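Local coordinates for protein ATP grasp ligase (Microcystis aeruginosa MRC, PDB 5IG9) that is an ATP-grasp ligase, probably using ATP to activate peptide carboxylates for ring closure in microviridin precursors, at residues 20-25 with 319-324. Residues are numbered along the deposited sequence; the frame is centred on the assembly and turned at random.
Sequences KAIEAM and EILVNS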
loop_
_atom_site.group_PDB
_atom_site.type_symbol
_atom_site.label_atom_id
_atom_site.label_comp_id
_atom_site.label_asym_id
_atom_site.label_seq_id
_atom_site.Cartn_x
_atom_site.Cartn_y
_atom_site.Cartn_z
ATOM N N LYS A 20 -2.056 -4.780 -29.111
ATOM C CA LYS A 20 -2.467 -5.078 -30.478
ATOM C C LYS A 20 -3.974 -5.268 -30.566
ATOM O O LYS A 20 -4.597 -4.876 -31.559
ATOM C CB LYS A 20 -1.728 -6.311 -30.992
ATOM C CG LYS A 20 -0.226 -6.115 -31.111
ATOM C CD LYS A 20 0.421 -7.264 -31.860
ATOM C CE LYS A 20 1.921 -7.291 -31.628
ATOM N NZ LYS A 20 2.523 -5.933 -31.724
ATOM N N ALA A 21 -4.580 -5.859 -29.534
ATOM C CA ALA A 21 -6.033 -5.956 -29.496
ATOM C C ALA A 21 -6.670 -4.591 -29.280
ATOM O O ALA A 21 -7.772 -4.336 -29.777
ATOM C CB ALA A 21 -6.470 -6.932 -28.406
ATOM N N ILE A 22 -5.993 -3.705 -28.544
ATOM C CA ILE A 22 -6.463 -2.330 -28.410
ATOM C C ILE A 22 -6.315 -1.589 -29.731
ATOM O O ILE A 22 -7.249 -0.929 -30.200
ATOM C CB ILE A 22 -5.712 -1.609 -27.275
ATOM C CG1 ILE A 22 -6.144 -2.145 -25.914
ATOM C CG2 ILE A 22 -5.958 -0.110 -27.339
ATOM C CD1 ILE A 22 -5.458 -1.456 -24.761
ATOM N N GLU A 23 -5.137 -1.690 -30.354
ATOM C CA GLU A 23 -4.922 -1.024 -31.635
ATOM C C GLU A 23 -5.865 -1.558 -32.707
ATOM O O GLU A 23 -6.318 -0.802 -33.575
ATOM C CB GLU A 23 -3.467 -1.182 -32.077
ATOM C CG GLU A 23 -2.473 -0.390 -31.248
ATOM C CD GLU A 23 -1.037 -0.781 -31.534
ATOM O OE1 GLU A 23 -0.819 -1.816 -32.196
ATOM O OE2 GLU A 23 -0.125 -0.052 -31.096
ATOM N N ALA A 24 -6.172 -2.856 -32.669
ATOM C CA ALA A 24 -7.064 -3.418 -33.675
ATOM C C ALA A 24 -8.504 -2.956 -33.490
ATOM O O ALA A 24 -9.316 -3.120 -34.406
ATOM C CB ALA A 24 -6.989 -4.945 -33.659
ATOM N N MET A 25 -8.842 -2.385 -32.335
ATOM C CA MET A 25 -10.181 -1.865 -32.098
ATOM C C MET A 25 -10.309 -0.388 -32.442
ATOM O O MET A 25 -11.336 0.222 -32.129
ATOM C CB MET A 25 -10.589 -2.099 -30.641
ATOM C CG MET A 25 -10.776 -3.561 -30.284
ATOM S SD MET A 25 -11.414 -3.805 -28.619
ATOM C CE MET A 25 -13.124 -3.326 -28.849
ATOM N N GLU A 319 -10.961 -5.152 -24.455
ATOM C CA GLU A 319 -12.320 -4.666 -24.677
ATOM C C GLU A 319 -12.801 -3.812 -23.510
ATOM O O GLU A 319 -13.299 -2.701 -23.709
ATOM C CB GLU A 319 -13.272 -5.839 -24.928
ATOM C CG GLU A 319 -13.101 -6.480 -26.303
ATOM C CD GLU A 319 -14.040 -7.652 -26.539
ATOM O OE1 GLU A 319 -14.871 -7.938 -25.649
ATOM O OE2 GLU A 319 -13.948 -8.290 -27.611
ATOM N N ILE A 320 -12.649 -4.305 -22.280
ATOM C CA ILE A 320 -13.126 -3.533 -21.135
ATOM C C ILE A 320 -12.289 -2.271 -20.952
ATOM O O ILE A 320 -12.759 -1.284 -20.374
ATOM C CB ILE A 320 -13.145 -4.401 -19.860
ATOM C CG1 ILE A 320 -14.009 -3.751 -18.779
ATOM C CG2 ILE A 320 -11.740 -4.615 -19.327
ATOM C CD1 ILE A 320 -14.115 -4.571 -17.519
ATOM N N LEU A 321 -11.052 -2.270 -21.450
ATOM C CA LEU A 321 -10.220 -1.076 -21.342
ATOM C C LEU A 321 -10.706 0.014 -22.290
ATOM O O LEU A 321 -10.816 1.183 -21.900
ATOM C CB LEU A 321 -8.758 -1.426 -21.618
ATOM C CG LEU A 321 -7.956 -1.987 -20.441
ATOM C CD1 LEU A 321 -6.528 -2.298 -20.859
ATOM C CD2 LEU A 321 -7.971 -1.020 -19.265
ATOM N N VAL A 322 -11.020 -0.352 -23.535
ATOM C CA VAL A 322 -11.463 0.640 -24.509
ATOM C C VAL A 322 -12.973 0.865 -24.497
ATOM O O VAL A 322 -13.435 1.906 -24.988
ATOM C CB VAL A 322 -11.002 0.248 -25.924
ATOM C CG1 VAL A 322 -9.524 -0.114 -25.915
ATOM C CG2 VAL A 322 -11.836 -0.892 -26.467
ATOM N N ASN A 323 -13.755 -0.072 -23.955
ATOM C CA ASN A 323 -15.200 0.093 -23.841
ATOM C C ASN A 323 -15.633 0.618 -22.482
ATOM O O ASN A 323 -16.830 0.859 -22.287
ATOM C CB ASN A 323 -15.920 -1.235 -24.106
ATOM C CG ASN A 323 -16.259 -1.438 -25.568
ATOM O OD1 ASN A 323 -15.481 -2.020 -26.324
ATOM N ND2 ASN A 323 -17.427 -0.955 -25.975
ATOM N N SER A 324 -14.693 0.800 -21.551
ATOM C CA SER A 324 -14.986 1.197 -20.178
ATOM C C SER A 324 -15.928 0.200 -19.514
ATOM O O SER A 324 -15.481 -0.694 -18.788
ATOM C CB SER A 324 -15.574 2.611 -20.130
ATOM O OG SER A 324 -14.607 3.575 -20.510
#
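Asn-323 N donates to Glu-319 O at 2.7 Å, a backbone bond within helix 313-323; Met-25 reaches the side chains of both residues. No hydrogen bond joins segments 20-25 and 319-324; the contact is mostly apolar. Val-322 sits at its centre. Its CG1 faces Ile-22, lying 3.8 Å from Ile-22 CG2 and about as near CG1. Its CG2 takes the end of Met-25 and is 3.6 Å from Met-25 CE, with SD equally close. Met-25 bends at its last torsion (chi3 74°), which keeps CE against the valine methyl and 3.7 Å from Asn-323 OD1. Glu-319 offers its aliphatic part, with CG 3.9 Å from Met-25 SD, while its OE2 is hydrogen-bonded by Gln-315. Helix 14-23 is the crossover between parallel strands 3-7 and 29-33 in the Rossmann-like pre-ATP-grasp domain. The C-terminal helix 313-323 returns to pack beside it. Ile-22 and Leu-321 both touch Val-3 of the sheet, and their CD1 atoms are 4.1 Å apart. An alanine in place of Val-322 would lose both methyl contacts, and Met-25 would probably be freer to turn. Leu-321 also rests on Leu-113, and Ile-22 on Ala-318.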